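Local atomic coordinates of dally-like, isoform A (Drosophila melanogaster, PDB entry 6XTZ), a protein that shields the palmitoleate lipid of Wnt as a GPI-anchored cell-surface glypican and so enables Wnt signalling at a distance. Residues Lys177-Phe182 and Gln312-Arg317; Leu128-Tyr131 and Arg136-Leu139; Glu270-Ala275 and Val531-Ala536; Ser118-Asp123 and Tyr151-Thr156. The protein carries 5 engineered substitutions. One frame throughout, in Å; residues are numbered along the deposited sequence.

Interaction 1 (Lys177-Phe182 and Gln312-Arg317); sequences KELKPF and QDITNR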
loop_
_atom_site.group_PDB
_atom_site.type_symbol
_atom_site.label_atom_id
_atom_site.label_comp_id
_atom_site.label_asym_id
_atom_site.label_seq_id
_atom_site.Cartn_x
_atom_site.Cartn_y
_atom_site.Cartn_z
ATOM N N LYS A 177 12.181 33.846 -20.084
ATOM C CA LYS A 177 11.242 33.211 -19.166
ATOM C C LYS A 177 9.802 33.381 -19.635
ATOM O O LYS A 177 8.976 32.482 -19.451
ATOM C CB LYS A 177 11.417 33.777 -17.756
ATOM C CG LYS A 177 12.725 33.389 -17.087
ATOM C CD LYS A 177 12.760 33.845 -15.636
ATOM C CE LYS A 177 14.014 33.354 -14.932
ATOM N NZ LYS A 177 14.022 33.727 -13.490
ATOM N N GLU A 178 9.482 34.525 -20.240
ATOM C CA GLU A 178 8.134 34.793 -20.723
ATOM C C GLU A 178 7.950 34.473 -22.200
ATOM O O GLU A 178 6.805 34.408 -22.663
ATOM C CB GLU A 178 7.761 36.260 -20.470
ATOM C CG GLU A 178 8.693 37.268 -21.132
ATOM C CD GLU A 178 8.254 38.704 -20.910
ATOM O OE1 GLU A 178 9.010 39.623 -21.287
ATOM O OE2 GLU A 178 7.151 38.912 -20.359
ATOM N N LEU A 179 9.032 34.267 -22.944
ATOM C CA LEU A 179 8.951 33.958 -24.362
ATOM C C LEU A 179 8.865 32.450 -24.576
ATOM O O LEU A 179 9.248 31.651 -23.719
ATOM C CB LEU A 179 10.158 34.529 -25.105
ATOM C CG LEU A 179 10.300 36.051 -25.054
ATOM C CD1 LEU A 179 11.614 36.500 -25.675
ATOM C CD2 LEU A 179 9.120 36.719 -25.743
ATOM N N LYS A 180 8.350 32.066 -25.743
ATOM C CA LYS A 180 8.156 30.662 -26.106
ATOM C C LYS A 180 8.803 30.402 -27.461
ATOM O O LYS A 180 8.112 30.263 -28.477
ATOM C CB LYS A 180 6.670 30.304 -26.128
ATOM C CG LYS A 180 5.951 30.554 -24.812
ATOM C CD LYS A 180 6.578 29.755 -23.679
ATOM C CE LYS A 180 5.898 30.050 -22.351
ATOM N NZ LYS A 180 6.604 29.404 -21.211
ATOM N N PRO A 181 10.135 30.318 -27.508
ATOM C CA PRO A 181 10.815 30.174 -28.807
ATOM C C PRO A 181 10.467 28.890 -29.539
ATOM O O PRO A 181 10.444 28.882 -30.777
ATOM C CB PRO A 181 12.306 30.219 -28.435
ATOM C CG PRO A 181 12.358 30.783 -27.047
ATOM C CD PRO A 181 11.088 30.365 -26.386
ATOM N N PHE A 182 10.201 27.803 -28.817
ATOM C CA PHE A 182 9.887 26.517 -29.425
ATOM C C PHE A 182 8.390 26.242 -29.483
ATOM O O PHE A 182 7.989 25.108 -29.758
ATOM C CB PHE A 182 10.584 25.385 -28.664
ATOM C CG PHE A 182 12.077 25.540 -28.568
ATOM C CD1 PHE A 182 12.789 26.194 -29.560
ATOM C CD2 PHE A 182 12.768 25.024 -27.482
ATOM C CE1 PHE A 182 14.161 26.334 -29.469
ATOM C CE2 PHE A 182 14.141 25.160 -27.387
ATOM C CZ PHE A 182 14.838 25.816 -28.381
ATOM N N GLN A 312 13.083 35.080 -36.286
ATOM C CA GLN A 312 13.266 36.483 -36.640
ATOM C C GLN A 312 12.400 37.394 -35.779
ATOM O O GLN A 312 12.763 38.552 -35.545
ATOM C CB GLN A 312 12.954 36.696 -38.122
ATOM C CG GLN A 312 13.881 35.946 -39.065
ATOM C CD GLN A 312 13.471 36.084 -40.518
ATOM O OE1 GLN A 312 12.346 36.479 -40.822
ATOM N NE2 GLN A 312 14.386 35.759 -41.425
ATOM N N ASP A 313 11.262 36.892 -35.298
ATOM C CA ASP A 313 10.383 37.701 -34.462
ATOM C C ASP A 313 10.909 37.807 -33.035
ATOM O O ASP A 313 10.757 38.852 -32.391
ATOM C CB ASP A 313 8.970 37.114 -34.469
ATOM C CG ASP A 313 7.952 38.030 -33.815
ATOM O OD1 ASP A 313 8.258 39.225 -33.616
ATOM O OD2 ASP A 313 6.842 37.554 -33.498
ATOM N N ILE A 314 11.535 36.746 -32.526
ATOM C CA ILE A 314 11.986 36.770 -31.139
ATOM C C ILE A 314 13.339 37.463 -31.006
ATOM O O ILE A 314 13.598 38.126 -29.995
ATOM C CB ILE A 314 12.021 35.347 -30.553
ATOM C CG1 ILE A 314 12.300 35.405 -29.052
ATOM C CG2 ILE A 314 13.070 34.490 -31.249
ATOM C CD1 ILE A 314 12.400 34.055 -28.402
ATOM N N THR A 315 14.215 37.340 -32.007
ATOM C CA THR A 315 15.515 37.995 -31.927
ATOM C C THR A 315 15.393 39.513 -31.924
ATOM O O THR A 315 16.299 40.194 -31.433
ATOM C CB THR A 315 16.416 37.543 -33.081
ATOM O OG1 THR A 315 17.737 38.064 -32.888
ATOM C CG2 THR A 315 15.876 38.038 -34.415
ATOM N N ASN A 316 14.294 40.054 -32.455
ATOM C CA ASN A 316 14.048 41.487 -32.362
ATOM C C ASN A 316 13.441 41.867 -31.018
ATOM O O ASN A 316 13.727 42.952 -30.499
ATOM C CB ASN A 316 13.131 41.942 -33.499
ATOM C CG ASN A 316 13.777 41.794 -34.866
ATOM O OD1 ASN A 316 14.967 42.060 -35.038
ATOM N ND2 ASN A 316 12.990 41.367 -35.848
ATOM N N ARG A 317 12.613 40.993 -30.441
ATOM C CA ARG A 317 12.017 41.287 -29.143
ATOM C C ARG A 317 13.035 41.158 -28.017
ATOM O O ARG A 317 12.886 41.801 -26.971
ATOM C CB ARG A 317 10.820 40.366 -28.897
ATOM C CG ARG A 317 9.978 40.737 -27.687
ATOM C CD ARG A 317 8.721 39.884 -27.610
ATOM N NE ARG A 317 7.966 40.129 -26.385
ATOM C CZ ARG A 317 6.837 39.503 -26.065
ATOM N NH1 ARG A 317 6.327 38.591 -26.882
ATOM N NH2 ARG A 317 6.218 39.788 -24.928
#

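Interaction 2 (Leu128-Tyr131 and Arg136-Leu139); sequences LETY and RVDL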
loop_
_atom_site.group_PDB
_atom_site.type_symbol
_atom_site.label_atom_id
_atom_site.label_comp_id
_atom_site.label_asym_id
_atom_site.label_seq_id
_atom_site.Cartn_x
_atom_site.Cartn_y
_atom_site.Cartn_z
ATOM N N LEU A 128 16.776 14.433 -12.296
ATOM C CA LEU A 128 15.716 13.437 -12.406
ATOM C C LEU A 128 16.026 12.203 -11.569
ATOM O O LEU A 128 15.137 11.654 -10.910
ATOM C CB LEU A 128 15.503 13.054 -13.869
ATOM C CG LEU A 128 14.923 14.140 -14.776
ATOM C CD1 LEU A 128 14.800 13.626 -16.200
ATOM C CD2 LEU A 128 13.575 14.607 -14.252
ATOM N N GLU A 129 17.283 11.752 -11.587
ATOM C CA GLU A 129 17.672 10.619 -10.754
ATOM C C GLU A 129 17.551 10.960 -9.275
ATOM O O GLU A 129 17.142 10.119 -8.467
ATOM C CB GLU A 129 19.100 10.186 -11.084
ATOM C CG GLU A 129 19.302 9.716 -12.512
ATOM C CD GLU A 129 20.729 9.285 -12.778
ATOM O OE1 GLU A 129 21.444 8.964 -11.805
ATOM O OE2 GLU A 129 21.139 9.272 -13.958
ATOM N N THR A 130 17.906 12.191 -8.902
ATOM C CA THR A 130 17.814 12.595 -7.505
ATOM C C THR A 130 16.363 12.649 -7.041
ATOM O O THR A 130 16.059 12.276 -5.902
ATOM C CB THR A 130 18.498 13.946 -7.298
ATOM O OG1 THR A 130 19.872 13.851 -7.693
ATOM C CG2 THR A 130 18.429 14.368 -5.838
ATOM N N TYR A 131 15.448 13.095 -7.909
ATOM C CA TYR A 131 14.045 13.141 -7.514
ATOM C C TYR A 131 13.506 11.745 -7.233
ATOM O O TYR A 131 12.835 11.521 -6.219
ATOM C CB TYR A 131 13.184 13.822 -8.580
ATOM C CG TYR A 131 11.717 13.657 -8.252
ATOM C CD1 TYR A 131 11.129 14.408 -7.245
ATOM C CD2 TYR A 131 10.933 12.715 -8.910
ATOM C CE1 TYR A 131 9.798 14.247 -6.916
ATOM C CE2 TYR A 131 9.599 12.544 -8.585
ATOM C CZ TYR A 131 9.037 13.315 -7.588
ATOM O OH TYR A 131 7.712 13.155 -7.259
ATOM N N ARG A 136 13.443 15.255 -3.313
ATOM C CA ARG A 136 13.705 16.645 -2.938
ATOM C C ARG A 136 14.149 17.457 -4.155
ATOM O O ARG A 136 15.211 18.078 -4.181
ATOM C CB ARG A 136 14.734 16.701 -1.812
ATOM C CG ARG A 136 14.230 16.084 -0.510
ATOM C CD ARG A 136 15.096 16.435 0.696
ATOM N NE ARG A 136 16.215 15.514 0.876
ATOM C CZ ARG A 136 17.495 15.868 0.808
ATOM N NH1 ARG A 136 17.826 17.129 0.570
ATOM N NH2 ARG A 136 18.445 14.960 0.987
ATOM N N VAL A 137 13.300 17.439 -5.182
ATOM C CA VAL A 137 13.540 18.161 -6.427
ATOM C C VAL A 137 12.217 18.735 -6.917
ATOM O O VAL A 137 11.213 18.019 -6.990
ATOM C CB VAL A 137 14.162 17.259 -7.513
ATOM C CG1 VAL A 137 14.190 17.981 -8.855
ATOM C CG2 VAL A 137 15.566 16.819 -7.119
ATOM N N ASP A 138 12.215 20.025 -7.248
ATOM C CA ASP A 138 11.072 20.667 -7.896
ATOM C C ASP A 138 11.212 20.422 -9.394
ATOM O O ASP A 138 11.992 21.093 -10.074
ATOM C CB ASP A 138 11.029 22.155 -7.564
ATOM C CG ASP A 138 9.722 22.815 -7.973
ATOM O OD1 ASP A 138 9.035 22.296 -8.878
ATOM O OD2 ASP A 138 9.383 23.865 -7.387
ATOM N N LEU A 139 10.452 19.453 -9.911
ATOM C CA LEU A 139 10.649 19.003 -11.288
ATOM C C LEU A 139 10.336 20.110 -12.289
ATOM O O LEU A 139 11.118 20.364 -13.212
ATOM C CB LEU A 139 9.795 17.767 -11.562
ATOM C CG LEU A 139 10.246 16.488 -10.853
ATOM C CD1 LEU A 139 9.247 15.365 -11.078
ATOM C CD2 LEU A 139 11.635 16.080 -11.327
#

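Interaction 3 (Glu270-Ala275 and Val531-Ala536); sequences ENFAMA and VHLRNA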
loop_
_atom_site.group_PDB
_atom_site.type_symbol
_atom_site.label_atom_id
_atom_site.label_comp_id
_atom_site.label_asym_id
_atom_site.label_seq_id
_atom_site.Cartn_x
_atom_site.Cartn_y
_atom_site.Cartn_z
ATOM N N GLU A 270 -8.361 -0.256 1.757
ATOM C CA GLU A 270 -9.108 -0.318 0.506
ATOM C C GLU A 270 -8.922 0.956 -0.307
ATOM O O GLU A 270 -8.786 0.898 -1.535
ATOM C CB GLU A 270 -10.590 -0.569 0.788
ATOM C CG GLU A 270 -10.885 -1.936 1.384
ATOM C CD GLU A 270 -12.371 -2.215 1.490
ATOM O OE1 GLU A 270 -13.170 -1.364 1.051
ATOM O OE2 GLU A 270 -12.742 -3.287 2.014
ATOM N N ASN A 271 -8.915 2.116 0.357
ATOM C CA ASN A 271 -8.634 3.364 -0.348
ATOM C C ASN A 271 -7.230 3.352 -0.938
ATOM O O ASN A 271 -7.008 3.856 -2.044
ATOM C CB ASN A 271 -8.806 4.559 0.591
ATOM C CG ASN A 271 -10.239 4.742 1.052
ATOM O OD1 ASN A 271 -11.176 4.258 0.420
ATOM N ND2 ASN A 271 -10.415 5.454 2.158
ATOM N N PHE A 272 -6.268 2.780 -0.208
ATOM C CA PHE A 272 -4.915 2.644 -0.734
ATOM C C PHE A 272 -4.891 1.760 -1.974
ATOM O O PHE A 272 -4.219 2.081 -2.961
ATOM C CB PHE A 272 -3.988 2.079 0.345
ATOM C CG PHE A 272 -2.713 1.494 -0.196
ATOM C CD1 PHE A 272 -1.649 2.312 -0.538
ATOM C CD2 PHE A 272 -2.576 0.123 -0.358
ATOM C CE1 PHE A 272 -0.474 1.777 -1.033
ATOM C CE2 PHE A 272 -1.405 -0.419 -0.856
ATOM C CZ PHE A 272 -0.354 0.410 -1.197
ATOM N N ALA A 273 -5.616 0.639 -1.944
ATOM C CA ALA A 273 -5.620 -0.269 -3.086
ATOM C C ALA A 273 -6.300 0.362 -4.295
ATOM O O ALA A 273 -5.887 0.129 -5.437
ATOM C CB ALA A 273 -6.303 -1.583 -2.714
ATOM N N MET A 274 -7.347 1.156 -4.067
ATOM C CA MET A 274 -8.031 1.804 -5.180
ATOM C C MET A 274 -7.185 2.925 -5.767
ATOM O O MET A 274 -7.182 3.136 -6.986
ATOM C CB MET A 274 -9.393 2.332 -4.728
ATOM C CG MET A 274 -10.395 1.241 -4.384
ATOM S SD MET A 274 -12.033 1.866 -3.952
ATOM C CE MET A 274 -11.663 2.800 -2.470
ATOM N N ALA A 275 -6.454 3.651 -4.921
ATOM C CA ALA A 275 -5.578 4.701 -5.427
ATOM C C ALA A 275 -4.367 4.112 -6.138
ATOM O O ALA A 275 -3.883 4.679 -7.125
ATOM C CB ALA A 275 -5.146 5.619 -4.285
ATOM N N VAL A 531 -3.041 10.270 -0.036
ATOM C CA VAL A 531 -3.087 11.629 -0.563
ATOM C C VAL A 531 -2.078 11.799 -1.692
ATOM O O VAL A 531 -2.369 12.433 -2.714
ATOM C CB VAL A 531 -2.856 12.648 0.569
ATOM C CG1 VAL A 531 -2.763 14.060 0.010
ATOM C CG2 VAL A 531 -3.970 12.554 1.597
ATOM N N HIS A 532 -0.881 11.229 -1.534
ATOM C CA HIS A 532 0.130 11.343 -2.581
ATOM C C HIS A 532 -0.275 10.567 -3.829
ATOM O O HIS A 532 -0.035 11.022 -4.953
ATOM C CB HIS A 532 1.482 10.861 -2.060
ATOM C CG HIS A 532 2.015 11.676 -0.924
ATOM N ND1 HIS A 532 3.132 11.310 -0.204
ATOM C CD2 HIS A 532 1.584 12.839 -0.381
ATOM C CE1 HIS A 532 3.366 12.212 0.731
ATOM N NE2 HIS A 532 2.440 13.150 0.645
ATOM N N LEU A 533 -0.896 9.398 -3.652
ATOM C CA LEU A 533 -1.359 8.630 -4.804
ATOM C C LEU A 533 -2.454 9.372 -5.562
ATOM O O LEU A 533 -2.458 9.389 -6.799
ATOM C CB LEU A 533 -1.858 7.257 -4.355
ATOM C CG LEU A 533 -0.794 6.259 -3.899
ATOM C CD1 LEU A 533 -1.452 5.014 -3.330
ATOM C CD2 LEU A 533 0.130 5.898 -5.051
ATOM N N ARG A 534 -3.393 9.990 -4.841
ATOM C CA ARG A 534 -4.458 10.737 -5.505
ATOM C C ARG A 534 -3.907 11.960 -6.226
ATOM O O ARG A 534 -4.315 12.257 -7.356
ATOM C CB ARG A 534 -5.527 11.146 -4.494
ATOM C CG ARG A 534 -6.330 9.984 -3.936
ATOM C CD ARG A 534 -7.384 10.459 -2.951
ATOM N NE ARG A 534 -8.131 9.345 -2.374
ATOM C CZ ARG A 534 -9.076 9.479 -1.450
ATOM N NH1 ARG A 534 -9.393 10.683 -0.993
ATOM N NH2 ARG A 534 -9.704 8.408 -0.979
ATOM N N ASN A 535 -2.985 12.685 -5.587
ATOM C CA ASN A 535 -2.351 13.818 -6.252
ATOM C C ASN A 535 -1.566 13.366 -7.477
ATOM O O ASN A 535 -1.614 14.015 -8.528
ATOM C CB ASN A 535 -1.438 14.559 -5.275
ATOM C CG ASN A 535 -2.212 15.323 -4.218
ATOM O OD1 ASN A 535 -3.328 15.780 -4.460
ATOM N ND2 ASN A 535 -1.618 15.468 -3.040
ATOM N N ALA A 536 -0.843 12.248 -7.362
ATOM C CA ALA A 536 -0.073 11.744 -8.492
ATOM C C ALA A 536 -0.977 11.306 -9.636
ATOM O O ALA A 536 -0.602 11.438 -10.807
ATOM C CB ALA A 536 0.820 10.586 -8.046
#

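Interaction 4 (Ser118-Asp123 and Tyr151-Thr156); sequences SYVFSD and YQKMFT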
loop_
_atom_site.group_PDB
_atom_site.type_symbol
_atom_site.label_atom_id
_atom_site.label_comp_id
_atom_site.label_asym_id
_atom_site.label_seq_id
_atom_site.Cartn_x
_atom_site.Cartn_y
_atom_site.Cartn_z
ATOM N N SER A 118 26.493 18.859 -23.766
ATOM C CA SER A 118 25.986 17.649 -23.132
ATOM C C SER A 118 25.770 17.847 -21.638
ATOM O O SER A 118 24.931 17.164 -21.042
ATOM C CB SER A 118 26.945 16.482 -23.375
ATOM O OG SER A 118 28.187 16.702 -22.730
ATOM N N TYR A 119 26.501 18.783 -21.026
ATOM C CA TYR A 119 26.360 19.024 -19.595
ATOM C C TYR A 119 24.964 19.515 -19.235
ATOM O O TYR A 119 24.471 19.223 -18.141
ATOM C CB TYR A 119 27.416 20.026 -19.126
ATOM C CG TYR A 119 27.191 21.445 -19.611
ATOM C CD1 TYR A 119 27.617 21.849 -20.871
ATOM C CD2 TYR A 119 26.563 22.382 -18.802
ATOM C CE1 TYR A 119 27.416 23.147 -21.313
ATOM C CE2 TYR A 119 26.356 23.679 -19.234
ATOM C CZ TYR A 119 26.784 24.055 -20.488
ATOM O OH TYR A 119 26.578 25.345 -20.914
ATOM N N VAL A 120 24.312 20.259 -20.133
ATOM C CA VAL A 120 22.950 20.713 -19.866
ATOM C C VAL A 120 22.012 19.521 -19.735
ATOM O O VAL A 120 21.079 19.527 -18.923
ATOM C CB VAL A 120 22.479 21.684 -20.965
ATOM C CG1 VAL A 120 21.100 22.234 -20.633
ATOM C CG2 VAL A 120 23.478 22.816 -21.143
ATOM N N PHE A 121 22.256 18.471 -20.521
ATOM C CA PHE A 121 21.398 17.294 -20.484
ATOM C C PHE A 121 21.769 16.363 -19.335
ATOM O O PHE A 121 20.885 15.758 -18.717
ATOM C CB PHE A 121 21.465 16.557 -21.821
ATOM C CG PHE A 121 20.926 17.352 -22.978
ATOM C CD1 PHE A 121 21.734 18.250 -23.659
ATOM C CD2 PHE A 121 19.610 17.204 -23.382
ATOM C CE1 PHE A 121 21.240 18.982 -24.722
ATOM C CE2 PHE A 121 19.110 17.931 -24.445
ATOM C CZ PHE A 121 19.926 18.823 -25.116
ATOM N N SER A 122 23.063 16.234 -19.032
ATOM C CA SER A 122 23.465 15.390 -17.912
ATOM C C SER A 122 23.041 15.993 -16.579
ATOM O O SER A 122 22.690 15.254 -15.653
ATOM C CB SER A 122 24.977 15.156 -17.934
ATOM O OG SER A 122 25.690 16.348 -17.660
ATOM N N ASP A 123 23.058 17.324 -16.462
ATOM C CA ASP A 123 22.575 17.961 -15.241
ATOM C C ASP A 123 21.084 17.720 -15.047
ATOM O O ASP A 123 20.620 17.551 -13.914
ATOM C CB ASP A 123 22.875 19.460 -15.269
ATOM C CG ASP A 123 24.358 19.761 -15.185
ATOM O OD1 ASP A 123 25.111 18.905 -14.678
ATOM O OD2 ASP A 123 24.769 20.856 -15.625
ATOM N N TYR A 151 17.023 28.067 -24.365
ATOM C CA TYR A 151 16.577 29.301 -25.004
ATOM C C TYR A 151 17.733 30.275 -25.183
ATOM O O TYR A 151 17.822 30.967 -26.204
ATOM C CB TYR A 151 15.459 29.949 -24.184
ATOM C CG TYR A 151 14.160 29.172 -24.138
ATOM C CD1 TYR A 151 13.899 28.150 -25.042
ATOM C CD2 TYR A 151 13.191 29.466 -23.187
ATOM C CE1 TYR A 151 12.711 27.442 -24.998
ATOM C CE2 TYR A 151 12.002 28.767 -23.135
ATOM C CZ TYR A 151 11.766 27.755 -24.042
ATOM O OH TYR A 151 10.580 27.057 -23.990
ATOM N N GLN A 152 18.631 30.343 -24.197
ATOM C CA GLN A 152 19.765 31.256 -24.282
ATOM C C GLN A 152 20.757 30.803 -25.344
ATOM O O GLN A 152 21.210 31.606 -26.169
ATOM C CB GLN A 152 20.448 31.368 -22.920
ATOM C CG GLN A 152 19.550 31.887 -21.812
ATOM C CD GLN A 152 20.266 31.983 -20.482
ATOM O OE1 GLN A 152 21.358 32.543 -20.390
ATOM N NE2 GLN A 152 19.657 31.430 -19.441
ATOM N N LYS A 153 21.113 29.515 -25.336
ATOM C CA LYS A 153 22.068 29.006 -26.316
ATOM C C LYS A 153 21.507 29.083 -27.730
ATOM O O LYS A 153 22.238 29.390 -28.679
ATOM C CB LYS A 153 22.461 27.572 -25.969
ATOM C CG LYS A 153 23.474 27.476 -24.845
ATOM C CD LYS A 153 23.731 26.037 -24.441
ATOM C CE LYS A 153 25.013 25.929 -23.640
ATOM N NZ LYS A 153 25.087 26.964 -22.575
ATOM N N MET A 154 20.211 28.809 -27.891
ATOM C CA MET A 154 19.594 28.911 -29.207
ATOM C C MET A 154 19.562 30.346 -29.714
ATOM O O MET A 154 19.446 30.561 -30.924
ATOM C CB MET A 154 18.177 28.338 -29.169
ATOM C CG MET A 154 17.750 27.666 -30.461
ATOM S SD MET A 154 18.729 26.195 -30.821
ATOM C CE MET A 154 18.025 25.705 -32.395
ATOM N N PHE A 155 19.667 31.325 -28.816
ATOM C CA PHE A 155 19.687 32.726 -29.221
ATOM C C PHE A 155 21.082 33.181 -29.634
ATOM O O PHE A 155 21.212 34.064 -30.489
ATOM C CB PHE A 155 19.154 33.599 -28.084
ATOM C CG PHE A 155 19.413 35.067 -28.269
ATOM C CD1 PHE A 155 18.648 35.814 -29.150
ATOM C CD2 PHE A 155 20.412 35.701 -27.551
ATOM C CE1 PHE A 155 18.883 37.166 -29.317
ATOM C CE2 PHE A 155 20.651 37.051 -27.713
ATOM C CZ PHE A 155 19.887 37.785 -28.598
ATOM N N THR A 156 22.128 32.594 -29.049
ATOM C CA THR A 156 23.488 32.989 -29.401
ATOM C C THR A 156 23.854 32.530 -30.807
ATOM O O THR A 156 24.340 33.322 -31.622
ATOM C CB THR A 156 24.480 32.430 -28.379
ATOM O OG1 THR A 156 24.112 31.087 -28.035
ATOM C CG2 THR A 156 24.505 33.301 -27.131
#

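Interaction 1 (Lys177-Phe182 and Gln312-Arg317)
Ile314 meets Leu179 and Pro181 near the end of the long helix 296-322, at a point where the loop 177-182 passes with Pro181 CA 7.1 Å from Ile314 CA. Its CG1 stands anti to the backbone N (chi1 -172°) and CD1 continues the extension, which carries the terminal methyl out of the helix toward the loop. There Ile314 CD1 touches Pro181 CG at 3.5 Å, while one bond back Ile314 CG1 lies 3.6 Å from Leu179 CD1. The isoleucine branch thus fits between leucine and proline, all three buried. Met176 of helix 169-176 touches both Ile314 and Pro181 and extends this apolar patch. One turn onward, Arg317 also leaves the helix on the loop side. Its chain stays extended from CG to NE, and the guanidinium comes to rest against the second methyl of the same leucine: Leu179 CD2 sits over one face of the group, toward its rim and 3.3 Å above the plane, with Arg317 NH1 3.6 Å from it. The two leucine methyls are therefore divided between two partners, CD1 for the isoleucine and CD2 for the arginine. Glu178 brings a negative charge near, but Glu178 OE1 is 4.6 Å from Arg317 NH2 and lies well out of the guanidinium plane, which suggests a general electrostatic attraction without a directed bond. The contact is largely apolar packing of an interhelical loop on a helix, part of the all-helical glypican core, in which the Cys171-Cys322 disulfide links helices 169-176 and 296-322 nearby.

Interaction 2 (Leu128-Tyr131 and Arg136-Leu139)
Val137 O faces the ring of Tyr131 obliquely, 3.6 Å from Tyr131 CD1, and accepts a hydrogen bond from a glycerol that is probably left from crystallisation. A second hydroxyl of this glycerol takes the backbone N-H of Leu139, spanning the turn from the loop into the next helix. The valine side chain packs on the last turns of helix 118-134: Val137 CB lies 3.7 Å from Tyr131 CB, and Val137 CG2 reaches Thr130 CG2 at 4.0 Å. The threonine hydroxyl is engaged within its own helix, bonding to Lys126 O. Leu139 covers one face of the Tyr131 ring in a CH-pi contact, with Leu139 CD1 3.9 Å from the ring centroid and 15° off the normal. Tyr131 CG stands anti to the backbone N (chi1 171°), which sends the ring across the course of the loop, where one face meets this methyl. The other branch, Leu139 CD2, turns to Leu128 CD2 at 3.8 Å, the two leucines crossing at about a right angle. Val198 and Arg201 of helix 185-216 also touch Tyr131. Asp138 is the N-cap of helix 139-158. Together these contacts close the tight bend of an antiparallel helical hairpin; Leu128 comes within about 4 Å of the bound O-palmitoleoyl serine, and Phe125 and Phe146, one on each arm, line that lipid pocket.

Interaction 3 (Glu270-Ala275 and Val531-Ala536)
The Phe272 ring receives Leu533 CD1 obliquely, its nearest atom Phe272 CD1 lying 3.9 Å from that methyl. Trp269, three residues back on the same helix, meets the phenylalanine ring with the planes at about 45°, and Leu526 and Ile530 of helix 513-538 pack on it as well. The second flat group, the guanidinium of Arg534, lies near the amide of Asn271 at the margin of the contact, with Asn271 CG 4.2 Å from Arg534 NH2 and again at an oblique angle. This is a loose approach, and the Asn271 amide N bonds instead to Glu268 OE1. About one turn on from these two residues, at Ala275, the backbones are closest: the CA atoms of Ala275 and Leu533 are 5.8 Å apart, and Ala275 CB rests 3.7 Å from Leu533 CB. Leu533 CG stands anti to its carbonyl carbon (chi1 -71°), which sends CD1 past the alanine methyl to the phenylalanine. The segments run nearly side by side in the same direction, their axes 25° apart and 9.5 Å from each other at closest. Leu533 touches Phe272, Ala275, Met276 and Val279, four residues spaced as i, i+3, i+4 and i+7, which makes it a knob in what looks like a four-residue hole, consistent with knobs-into-holes packing in the elongated helical bundle of the glypican core.

Interaction 4 (Ser118-Asp123 and Tyr151-Thr156)
Val120 and Lys153 mark where helices 118-134 and 139-158, the two roughly antiparallel arms of a helical hairpin, face each other, yet Val120 CA and Lys153 CA are still 10.5 Å apart. Across so wide a gap long side chains do the reaching. Tyr119 and Lys153 approach from opposite directions, and Lys153 NZ donates a hydrogen bond of 2.8 Å to Tyr119 OH. The lysine chain is extended until its last torsion, where a bend (chi4 47°) turns the ammonium to the phenol oxygen. Within the same helix as the tyrosine, Val120 CG2 lies over one face of the Tyr119 ring, 3.5 Å above the plane and toward the rim. The same methyl is 4.3 Å from Lys153 CE, a loose apolar touch beside the polar bond. Phe146, Thr149 and Leu150 of the facing helix also pack on Val120. Phe146 lines the pocket of the bound O-palmitoleoyl serine and takes Phe121 edge-to-face, so this linkage lies near the lipid site, with Val120 about 9 Å from the ligand. The carbonyls of both bridging residues accept hydroxyls from three residues farther along their helices. Tyr119 O accepts from Asp123 N and Ser122 OG, the two coming from the same face of its plane. About one turn on from Lys153, Thr156 OG1 donates to Lys153 O at 2.6 Å, tilted 30° from the carbonyl plane.

In the fold
From the N terminus, the chain enters the set at helix 118-134, whose early part opens interaction 4 and whose later turns open interaction 2. Interaction 2 closes at once, at the bend before helix 139-158; interaction 4 closes afterwards, enclosing it and joining the same two arms farther along. Interaction 1 then opens in the loop before helix 185-216 and ends on helix 296-322. Interaction 3 begins within that span, on helix 263-283, and ends on helix 513-538, so the two cross. Interactions 1 and 4 touch through Phe182 and Tyr151, joining hairpin and loop at one end of the molecule; interaction 3 ties the bundle nearer its middle.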